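Local structure of SusD superfamily protein (Bacteroides fragilis, 3L22) at residues P136-V141 against D398-G403; N215-A220 against A335-N340; D83-A88 against P429-L434. The protein belongs to the SusD family of outer-membrane proteins and is probably a lipoprotein that binds glycans at the cell surface for import. All blocks are in the same frame, centred on the assembly; numbering follows the deposited sequence. Where two conformers were deposited one is given.

Overall arrangement
All three contacts tie residues of the N-terminal half of the chain to its C-terminal part, and they nest along the sequence: interaction 2 lies inside the loop closed by interaction 1, and that inside interaction 3. Interactions 1 and 2 touch, because E336 of interaction 2 makes salt bridges to R401 and R402 of interaction 1. Interaction 3 stands apart, its centre about 22 Å from that of interaction 1 and about 34 Å from that of interaction 2. Interaction 1, partly buried, grips a helix end through a serine hydroxyl and water; the buried contacts 2 and 3 each centre on a tryptophan, stacked on an amide in one, hydrogen-bonded to a carboxylate in the other.

Interaction 1. Residues P136-V141 against D398-G403; sequences PTPYSV and DIMRRG. With EDO (1,2-ethanediol), chain B.
A Schellman motif ends helix 395-401, and the loop 136-141 packs against this C-terminal turn, with P138 and S140 facing M400, R401 and G403. G403 has positive phi and returns its N to M400 O at 2.8 Å. The hydroxyl of S140 reaches the next carbonyl: OG donates to R401 O at 2.7 Å, coming from above the carbonyl plane, 37° out of it. Its chi1 of 62° sets OG between the backbone N and the carbonyl carbon, turned to the helix end. A water gives R401 O a second bond at 2.8 Å and accepts from S140 N, so one residue grips this carbonyl both directly and through water.

Beside this polar grip, the P138 ring lies against the same turn, its CB 3.2 Å from M400 O. The selenomethionine side chain of M400, in one of its two conformers, extends beyond CG toward P136. V141 closes the far end with CG2 4.0 Å from G403 CA. R401 itself turns away from the loop: NH2 bridges to D398 OD1 at 3.1 Å and to E336, while NE donates to an ethanediol O2.

Around the contact, P136 and Y139 rest on helix 168-178, P138 touches Y424, and M400 packs on F406 of strand 406-409.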
loop_
_atom_site.group_PDB
_atom_site.type_symbol
_atom_site.label_atom_id
_atom_site.label_comp_id
_atom_site.label_asym_id
_atom_site.label_seq_id
_atom_site.Cartn_x
_atom_site.Cartn_y
_atom_site.Cartn_z
ATOM N N PRO A 136 -12.017 0.996 9.612
ATOM C CA PRO A 136 -13.303 0.334 9.609
ATOM C C PRO A 136 -13.196 -1.174 9.469
ATOM O O PRO A 136 -12.225 -1.682 8.899
ATOM C CB PRO A 136 -13.956 0.867 8.341
ATOM C CG PRO A 136 -12.815 1.002 7.404
ATOM C CD PRO A 136 -11.667 1.472 8.262
ATOM N N THR A 137 -14.235 -1.860 9.927
ATOM C CA THR A 137 -14.475 -3.217 9.495
ATOM C C THR A 137 -14.480 -3.229 7.965
ATOM O O THR A 137 -15.052 -2.312 7.363
ATOM C CB THR A 137 -15.833 -3.689 10.021
ATOM O OG1 THR A 137 -15.794 -3.631 11.435
ATOM C CG2 THR A 137 -16.185 -5.120 9.578
ATOM N N PRO A 138 -13.869 -4.250 7.333
ATOM C CA PRO A 138 -13.819 -4.272 5.878
ATOM C C PRO A 138 -15.186 -4.371 5.213
ATOM O O PRO A 138 -16.138 -4.918 5.749
ATOM C CB PRO A 138 -12.981 -5.527 5.568
ATOM C CG PRO A 138 -13.154 -6.387 6.761
ATOM C CD PRO A 138 -13.135 -5.404 7.885
ATOM N N TYR A 139 -15.255 -3.792 4.034
ATOM C CA TYR A 139 -16.463 -3.775 3.222
ATOM C C TYR A 139 -17.015 -5.180 3.006
ATOM O O TYR A 139 -18.224 -5.367 3.026
ATOM C CB TYR A 139 -16.121 -3.118 1.890
ATOM C CG TYR A 139 -17.240 -2.975 0.874
ATOM C CD1 TYR A 139 -17.648 -4.067 0.115
ATOM C CD2 TYR A 139 -17.841 -1.730 0.612
ATOM C CE1 TYR A 139 -18.642 -3.956 -0.842
ATOM C CE2 TYR A 139 -18.863 -1.603 -0.360
ATOM C CZ TYR A 139 -19.210 -2.720 -1.098
ATOM O OH TYR A 139 -20.156 -2.670 -2.064
ATOM N N SER A 140 -16.129 -6.146 2.797
ATOM C CA SER A 140 -16.546 -7.527 2.551
ATOM C C SER A 140 -17.310 -8.085 3.726
ATOM O O SER A 140 -18.057 -9.007 3.534
ATOM C CB SER A 140 -15.352 -8.454 2.267
ATOM O OG SER A 140 -14.472 -8.504 3.383
ATOM N N VAL A 141 -17.097 -7.557 4.932
ATOM C CA VAL A 141 -17.869 -7.982 6.100
ATOM C C VAL A 141 -19.059 -7.079 6.370
ATOM O O VAL A 141 -20.127 -7.578 6.660
ATOM C CB VAL A 141 -16.996 -8.049 7.363
ATOM C CG1 VAL A 141 -17.874 -8.310 8.615
ATOM C CG2 VAL A 141 -15.909 -9.132 7.181
ATOM N N ASP A 398 -4.425 -7.334 2.250
ATOM C CA ASP A 398 -5.067 -8.478 1.593
ATOM C C ASP A 398 -5.874 -9.304 2.601
ATOM O O ASP A 398 -7.026 -9.707 2.325
ATOM C CB ASP A 398 -4.032 -9.348 0.863
ATOM C CG ASP A 398 -3.574 -8.766 -0.483
ATOM O OD1 ASP A 398 -4.197 -7.803 -1.031
ATOM O OD2 ASP A 398 -2.585 -9.304 -1.037
ATOM N N ILE A 399 -5.317 -9.493 3.801
ATOM C CA ILE A 399 -6.013 -10.255 4.852
ATOM C C ILE A 399 -7.335 -9.551 5.228
ATOM O O ILE A 399 -8.424 -10.156 5.307
ATOM C CB ILE A 399 -5.126 -10.385 6.112
ATOM C CG1 ILE A 399 -3.936 -11.326 5.829
ATOM C CG2 ILE A 399 -5.934 -10.897 7.304
ATOM C CD1 ILE A 399 -2.762 -11.312 6.888
HETATM N N MSE A 400 -7.207 -8.255 5.486
HETATM C CA MSE A 400 -8.337 -7.496 5.942
HETATM C C MSE A 400 -9.423 -7.368 4.868
HETATM O O MSE A 400 -10.588 -7.574 5.183
HETATM C CB MSE A 400 -7.933 -6.114 6.392
HETATM C CG MSE A 400 -8.976 -5.470 7.293
HETATM SE SE MSE A 400 -8.260 -3.738 7.691
HETATM C CE MSE A 400 -9.265 -3.378 9.332
ATOM N N ARG A 401 -9.073 -7.060 3.629
ATOM C CA ARG A 401 -10.128 -6.851 2.615
ATOM C C ARG A 401 -10.904 -8.122 2.376
ATOM O O ARG A 401 -12.128 -8.084 2.178
ATOM C CB ARG A 401 -9.602 -6.251 1.317
ATOM C CG ARG A 401 -8.730 -7.147 0.472
ATOM C CD ARG A 401 -8.511 -6.504 -0.882
ATOM N NE ARG A 401 -7.435 -7.209 -1.582
ATOM C CZ ARG A 401 -7.544 -8.337 -2.265
ATOM N NH1 ARG A 401 -8.703 -8.967 -2.425
ATOM N NH2 ARG A 401 -6.462 -8.850 -2.804
ATOM N N ARG A 402 -10.222 -9.261 2.490
ATOM C CA ARG A 402 -10.911 -10.536 2.391
ATOM C C ARG A 402 -11.668 -10.964 3.656
ATOM O O ARG A 402 -12.266 -11.998 3.648
ATOM C CB ARG A 402 -9.967 -11.625 1.910
ATOM C CG ARG A 402 -9.506 -11.423 0.459
ATOM C CD ARG A 402 -8.904 -12.686 -0.112
ATOM N NE ARG A 402 -7.552 -12.975 0.377
ATOM C CZ ARG A 402 -6.415 -12.643 -0.240
ATOM N NH1 ARG A 402 -6.413 -11.931 -1.361
ATOM N NH2 ARG A 402 -5.244 -13.010 0.293
ATOM N N GLY A 403 -11.648 -10.171 4.729
ATOM C CA GLY A 403 -12.344 -10.526 5.953
ATOM C C GLY A 403 -11.770 -11.760 6.635
ATOM O O GLY A 403 -12.479 -12.427 7.370
HETATM C C1 EDO B . -3.884 -5.649 -3.447
HETATM O O1 EDO B . -2.585 -5.937 -3.920
HETATM C C2 EDO B . -3.890 -5.024 -2.042
HETATM O O2 EDO B . -5.310 -4.969 -1.694
HETATM O O HOH W 1 -13.349 -5.637 1.816
#

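Interaction 2. Residues N215-A220 against A335-N340; sequences NEWDKA and AECYAN. With ACT (acetate ion), chain Q.
W217, in the first turn of helix 217-225, lays its indole flat on the side chain of N340, just past the end of helix 327-339. This is the tight part of the contact. N340 CB sits 3.4 Å from the centroid of the five-membered ring and only 4° off its normal, a CH-pi contact, and the amide continues over the six-membered ring with ND2 3.7 Å from W217 CZ2. Ring and amide planes are 6° apart, a true stack. The amide is kept in place by its own helix, as ND2 donates to E336 O at 3.0 Å from above that carbonyl's plane. N215 CA lies over the opposite face of the indole, so the ring is sandwiched between N340 and the Schellman turn that ends helix 200-213.

At the ring edge comes sulfur. C337 SG lies 5.4 Å from the centroid of the six-membered ring and 84° off its normal, and also meets A220 CB at 3.6 Å. SG stands beside its backbone N, where it touches both W217 and A220.

The outer side, with D218 and K219, is looser and exposed in the single chain, though K219 and E216 touch a crystal neighbour. D218 and K219 make no contact with 335-340; K219 NZ pairs with E216, D218 with K341. An acetate, probably from the crystallisation liquor, takes the D218 N-H at 2.9 Å near the start of the helix.

No hydrogen bond crosses between the segments. Their attachment therefore rests on van der Waals packing: the amide stack, the sulfur-aromatic edge and the A220-C337 contact. N340 ND2 bonds back to its own segment, and the E336 carboxylate pairs with R401 and R402.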
loop_
_atom_site.group_PDB
_atom_site.type_symbol
_atom_site.label_atom_id
_atom_site.label_comp_id
_atom_site.label_asym_id
_atom_site.label_seq_id
_atom_site.Cartn_x
_atom_site.Cartn_y
_atom_site.Cartn_z
ATOM N N ASN A 215 -15.431 -6.672 -3.937
ATOM C CA ASN A 215 -15.782 -7.864 -4.688
ATOM C C ASN A 215 -16.299 -7.567 -6.083
ATOM O O ASN A 215 -17.034 -8.330 -6.613
ATOM C CB ASN A 215 -16.780 -8.755 -3.903
ATOM C CG ASN A 215 -16.110 -9.537 -2.779
ATOM O OD1 ASN A 215 -15.066 -9.161 -2.259
ATOM N ND2 ASN A 215 -16.720 -10.657 -2.418
ATOM N N GLU A 216 -15.880 -6.448 -6.671
ATOM C CA GLU A 216 -16.299 -6.037 -8.002
ATOM C C GLU A 216 -15.257 -6.512 -9.012
ATOM O O GLU A 216 -14.477 -5.712 -9.584
ATOM C CB GLU A 216 -16.428 -4.514 -8.042
ATOM C CG GLU A 216 -17.561 -3.951 -7.189
ATOM C CD GLU A 216 -18.919 -4.250 -7.733
ATOM O OE1 GLU A 216 -19.069 -4.521 -8.934
ATOM O OE2 GLU A 216 -19.865 -4.244 -6.944
ATOM N N TRP A 217 -15.248 -7.822 -9.230
ATOM C CA TRP A 217 -14.144 -8.493 -9.931
ATOM C C TRP A 217 -14.071 -8.035 -11.390
ATOM O O TRP A 217 -12.989 -7.754 -11.897
ATOM C CB TRP A 217 -14.246 -10.035 -9.818
ATOM C CG TRP A 217 -14.447 -10.514 -8.410
ATOM C CD1 TRP A 217 -15.566 -11.119 -7.917
ATOM C CD2 TRP A 217 -13.542 -10.390 -7.311
ATOM N NE1 TRP A 217 -15.407 -11.393 -6.596
ATOM C CE2 TRP A 217 -14.179 -10.956 -6.187
ATOM C CE3 TRP A 217 -12.254 -9.882 -7.169
ATOM C CZ2 TRP A 217 -13.586 -11.009 -4.937
ATOM C CZ3 TRP A 217 -11.651 -9.932 -5.911
ATOM C CH2 TRP A 217 -12.320 -10.481 -4.814
ATOM N N ASP A 218 -15.223 -7.856 -12.030
ATOM C CA ASP A 218 -15.243 -7.377 -13.411
ATOM C C ASP A 218 -14.756 -5.930 -13.575
ATOM O O ASP A 218 -14.011 -5.629 -14.507
ATOM C CB ASP A 218 -16.626 -7.512 -14.026
ATOM C CG ASP A 218 -17.016 -8.947 -14.303
ATOM O OD1 ASP A 218 -16.158 -9.828 -14.524
ATOM O OD2 ASP A 218 -18.228 -9.182 -14.358
ATOM N N LYS A 219 -15.178 -5.045 -12.688
ATOM C CA LYS A 219 -14.725 -3.661 -12.742
ATOM C C LYS A 219 -13.231 -3.576 -12.390
ATOM O O LYS A 219 -12.511 -2.754 -12.973
ATOM C CB LYS A 219 -15.579 -2.746 -11.853
ATOM C CG LYS A 219 -17.037 -2.646 -12.312
ATOM C CD LYS A 219 -17.923 -1.912 -11.287
ATOM C CE LYS A 219 -19.399 -1.919 -11.697
ATOM N NZ LYS A 219 -20.059 -3.259 -11.303
ATOM N N ALA A 220 -12.769 -4.442 -11.491
ATOM C CA ALA A 220 -11.338 -4.512 -11.154
ATOM C C ALA A 220 -10.498 -4.927 -12.370
ATOM O O ALA A 220 -9.476 -4.339 -12.649
ATOM C CB ALA A 220 -11.122 -5.475 -10.000
ATOM N N ALA A 335 -5.002 -12.125 -11.544
ATOM C CA ALA A 335 -5.193 -13.571 -11.322
ATOM C C ALA A 335 -6.298 -13.780 -10.288
ATOM O O ALA A 335 -7.175 -14.604 -10.511
ATOM C CB ALA A 335 -3.900 -14.216 -10.836
ATOM N N GLU A 336 -6.261 -13.021 -9.165
ATOM C CA GLU A 336 -7.276 -13.185 -8.122
ATOM C C GLU A 336 -8.651 -12.837 -8.681
ATOM O O GLU A 336 -9.618 -13.554 -8.433
ATOM C CB GLU A 336 -6.943 -12.375 -6.856
ATOM C CG GLU A 336 -8.047 -12.397 -5.794
ATOM C CD GLU A 336 -7.656 -11.669 -4.523
ATOM O OE1 GLU A 336 -6.527 -11.109 -4.485
ATOM O OE2 GLU A 336 -8.490 -11.631 -3.569
ATOM N N CYS A 337 -8.760 -11.737 -9.425
ATOM C CA CYS A 337 -10.044 -11.349 -10.012
ATOM C C CYS A 337 -10.614 -12.435 -10.918
ATOM O O CYS A 337 -11.785 -12.811 -10.804
ATOM C CB CYS A 337 -9.913 -10.073 -10.815
ATOM S SG CYS A 337 -9.465 -8.672 -9.792
ATOM N N TYR A 338 -9.780 -12.964 -11.800
ATOM C CA TYR A 338 -10.244 -13.988 -12.744
ATOM C C TYR A 338 -10.593 -15.307 -12.037
ATOM O O TYR A 338 -11.535 -15.970 -12.451
ATOM C CB TYR A 338 -9.219 -14.223 -13.886
ATOM C CG TYR A 338 -9.307 -13.260 -15.051
ATOM C CD1 TYR A 338 -10.281 -13.419 -16.037
ATOM C CD2 TYR A 338 -8.421 -12.199 -15.170
ATOM C CE1 TYR A 338 -10.367 -12.530 -17.135
ATOM C CE2 TYR A 338 -8.493 -11.319 -16.241
ATOM C CZ TYR A 338 -9.482 -11.483 -17.213
ATOM O OH TYR A 338 -9.561 -10.606 -18.264
ATOM N N ALA A 339 -9.878 -15.651 -10.959
ATOM C CA ALA A 339 -10.215 -16.847 -10.175
ATOM C C ALA A 339 -11.595 -16.722 -9.500
ATOM O O ALA A 339 -12.186 -17.737 -9.140
ATOM C CB ALA A 339 -9.148 -17.149 -9.140
ATOM N N ASN A 340 -12.067 -15.486 -9.290
ATOM C CA ASN A 340 -13.391 -15.227 -8.708
ATOM C C ASN A 340 -14.486 -15.088 -9.761
ATOM O O ASN A 340 -15.593 -14.765 -9.415
ATOM C CB ASN A 340 -13.358 -13.976 -7.839
ATOM C CG ASN A 340 -12.803 -14.234 -6.483
ATOM O OD1 ASN A 340 -13.469 -14.830 -5.662
ATOM N ND2 ASN A 340 -11.595 -13.782 -6.229
HETATM C C ACT Q . -18.785 -8.901 -10.400
HETATM O O ACT Q . -19.762 -8.683 -11.154
HETATM O OXT ACT Q . -17.706 -8.947 -11.006
HETATM C CH3 ACT Q . -18.968 -9.061 -8.909
#

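Interaction 3. Residues D83-A88 against P429-L434; sequences DTWTYA and PQVELL
W85, P429 and E432 make most of this contact, with the indole of W85 reaching from helix 79-103 to the first turn of helix 430-435. Its CG stands anti to the backbone N, chi1 -168°, which swings the ring across to the other helix. P429, the N-cap residue, sets CG and CD of its ring over one indole face, crossing it at about a right angle: CG is 3.9 Å from the centroid of the five-membered ring, a CH-pi contact, and CD lies 3.6 Å from W85 CE3.

E432 meets the ring at its nitrogen edge. W85 NE1 donates to E432 OE1 at 2.9 Å with an N-H...O angle of 146°, arriving from above the carboxylate plane. The glutamate bends at chi2 and likewise runs crosswise to the indole, CG 3.5 Å from W85 CZ2. Its second oxygen is held by R151 and N436, which fixes the carboxylate's rotation. V431 CG2 fills in beside W85 CD1 at 4.0 Å and touches T86.

Y135 meets the tryptophan edge-to-face, and V148 and P149 pack on it too. The arrangement is a buried tryptophan joining two helices, the axes of segments 83-88 and 430-434 making 60°, and it docks the short C-terminal helix of this SusD-family protein on the long helix 79-103.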
loop_
_atom_site.group_PDB
_atom_site.type_symbol
_atom_site.label_atom_id
_atom_site.label_comp_id
_atom_site.label_asym_id
_atom_site.label_seq_id
_atom_site.Cartn_x
_atom_site.Cartn_y
_atom_site.Cartn_z
ATOM N N ASP A 83 0.116 9.246 14.491
ATOM C CA ASP A 83 0.900 9.707 13.357
ATOM C C ASP A 83 0.247 9.393 12.019
ATOM O O ASP A 83 0.222 10.251 11.159
ATOM C CB ASP A 83 2.301 9.120 13.352
ATOM C CG ASP A 83 3.169 9.589 14.554
ATOM O OD1 ASP A 83 2.798 10.533 15.295
ATOM O OD2 ASP A 83 4.227 8.940 14.746
ATOM N N THR A 84 -0.267 8.177 11.840
ATOM C CA THR A 84 -0.916 7.840 10.592
ATOM C C THR A 84 -2.079 8.789 10.339
ATOM O O THR A 84 -2.230 9.329 9.242
ATOM C CB THR A 84 -1.424 6.392 10.595
ATOM O OG1 THR A 84 -0.300 5.507 10.737
ATOM C CG2 THR A 84 -2.210 6.104 9.292
ATOM N N TRP A 85 -2.895 8.983 11.376
ATOM C CA TRP A 85 -4.041 9.887 11.323
ATOM C C TRP A 85 -3.632 11.333 10.992
ATOM O O TRP A 85 -4.102 11.914 10.010
ATOM C CB TRP A 85 -4.799 9.850 12.658
ATOM C CG TRP A 85 -6.123 10.510 12.601
ATOM C CD1 TRP A 85 -6.386 11.823 12.842
ATOM C CD2 TRP A 85 -7.385 9.898 12.276
ATOM N NE1 TRP A 85 -7.720 12.072 12.669
ATOM C CE2 TRP A 85 -8.361 10.910 12.332
ATOM C CE3 TRP A 85 -7.775 8.603 11.921
ATOM C CZ2 TRP A 85 -9.713 10.672 12.065
ATOM C CZ3 TRP A 85 -9.110 8.360 11.665
ATOM C CH2 TRP A 85 -10.072 9.399 11.756
ATOM N N THR A 86 -2.785 11.905 11.838
ATOM C CA THR A 86 -2.361 13.269 11.686
ATOM C C THR A 86 -1.736 13.510 10.317
ATOM O O THR A 86 -2.137 14.445 9.642
ATOM C CB THR A 86 -1.379 13.656 12.796
ATOM O OG1 THR A 86 -2.046 13.501 14.054
ATOM C CG2 THR A 86 -0.899 15.139 12.665
ATOM N N TYR A 87 -0.819 12.640 9.865
ATOM C CA TYR A 87 -0.113 12.938 8.602
ATOM C C TYR A 87 -0.918 12.610 7.344
ATOM O O TYR A 87 -0.736 13.296 6.340
ATOM C CB TYR A 87 1.339 12.393 8.611
ATOM C CG TYR A 87 2.133 13.215 9.592
ATOM C CD1 TYR A 87 2.217 12.855 10.933
ATOM C CD2 TYR A 87 2.717 14.406 9.200
ATOM C CE1 TYR A 87 2.878 13.658 11.845
ATOM C CE2 TYR A 87 3.359 15.221 10.099
ATOM C CZ TYR A 87 3.444 14.835 11.403
ATOM O OH TYR A 87 4.097 15.617 12.280
ATOM N N ALA A 88 -1.796 11.604 7.398
ATOM C CA ALA A 88 -2.739 11.368 6.318
ATOM C C ALA A 88 -3.648 12.588 6.132
ATOM O O ALA A 88 -3.820 13.033 5.019
ATOM C CB ALA A 88 -3.588 10.080 6.531
ATOM N N PRO A 429 -8.134 7.679 16.821
ATOM C CA PRO A 429 -7.156 8.054 17.852
ATOM C C PRO A 429 -7.562 9.222 18.705
ATOM O O PRO A 429 -8.356 10.050 18.280
ATOM C CB PRO A 429 -5.901 8.441 17.046
ATOM C CG PRO A 429 -6.461 8.859 15.727
ATOM C CD PRO A 429 -7.582 7.879 15.478
ATOM N N GLN A 430 -6.964 9.301 19.883
ATOM C CA GLN A 430 -7.193 10.420 20.811
ATOM C C GLN A 430 -6.993 11.809 20.181
ATOM O O GLN A 430 -7.731 12.729 20.530
ATOM C CB GLN A 430 -6.284 10.283 22.040
ATOM C CG GLN A 430 -6.421 11.369 23.132
ATOM C CD GLN A 430 -7.788 11.378 23.839
ATOM O OE1 GLN A 430 -8.693 10.579 23.534
ATOM N NE2 GLN A 430 -7.929 12.281 24.809
ATOM N N VAL A 431 -6.024 11.960 19.267
ATOM C CA VAL A 431 -5.826 13.270 18.617
ATOM C C VAL A 431 -7.112 13.756 17.946
ATOM O O VAL A 431 -7.461 14.915 18.054
ATOM C CB VAL A 431 -4.654 13.298 17.598
ATOM C CG1 VAL A 431 -3.346 13.198 18.318
ATOM C CG2 VAL A 431 -4.787 12.198 16.537
ATOM N N GLU A 432 -7.846 12.856 17.303
ATOM C CA GLU A 432 -9.123 13.205 16.703
ATOM C C GLU A 432 -10.221 13.388 17.757
ATOM O O GLU A 432 -11.013 14.358 17.691
ATOM C CB GLU A 432 -9.526 12.125 15.692
ATOM C CG GLU A 432 -10.825 12.362 14.921
ATOM C CD GLU A 432 -10.768 13.492 13.889
ATOM O OE1 GLU A 432 -9.681 14.017 13.610
ATOM O OE2 GLU A 432 -11.835 13.833 13.337
ATOM N N LEU A 433 -10.277 12.482 18.730
ATOM C CA LEU A 433 -11.363 12.492 19.715
ATOM C C LEU A 433 -11.405 13.794 20.510
ATOM O O LEU A 433 -12.486 14.250 20.874
ATOM C CB LEU A 433 -11.253 11.295 20.670
ATOM C CG LEU A 433 -11.382 9.864 20.107
ATOM C CD1 LEU A 433 -11.276 8.906 21.302
ATOM C CD2 LEU A 433 -12.689 9.662 19.344
ATOM N N LEU A 434 -10.240 14.399 20.747
ATOM C CA LEU A 434 -10.148 15.681 21.446
ATOM C C LEU A 434 -10.794 16.828 20.665
ATOM O O LEU A 434 -11.407 17.682 21.257
ATOM C CB LEU A 434 -8.683 16.031 21.777
ATOM C CG LEU A 434 -8.009 15.218 22.911
ATOM C CD1 LEU A 434 -6.482 15.381 22.882
ATOM C CD2 LEU A 434 -8.570 15.601 24.294
#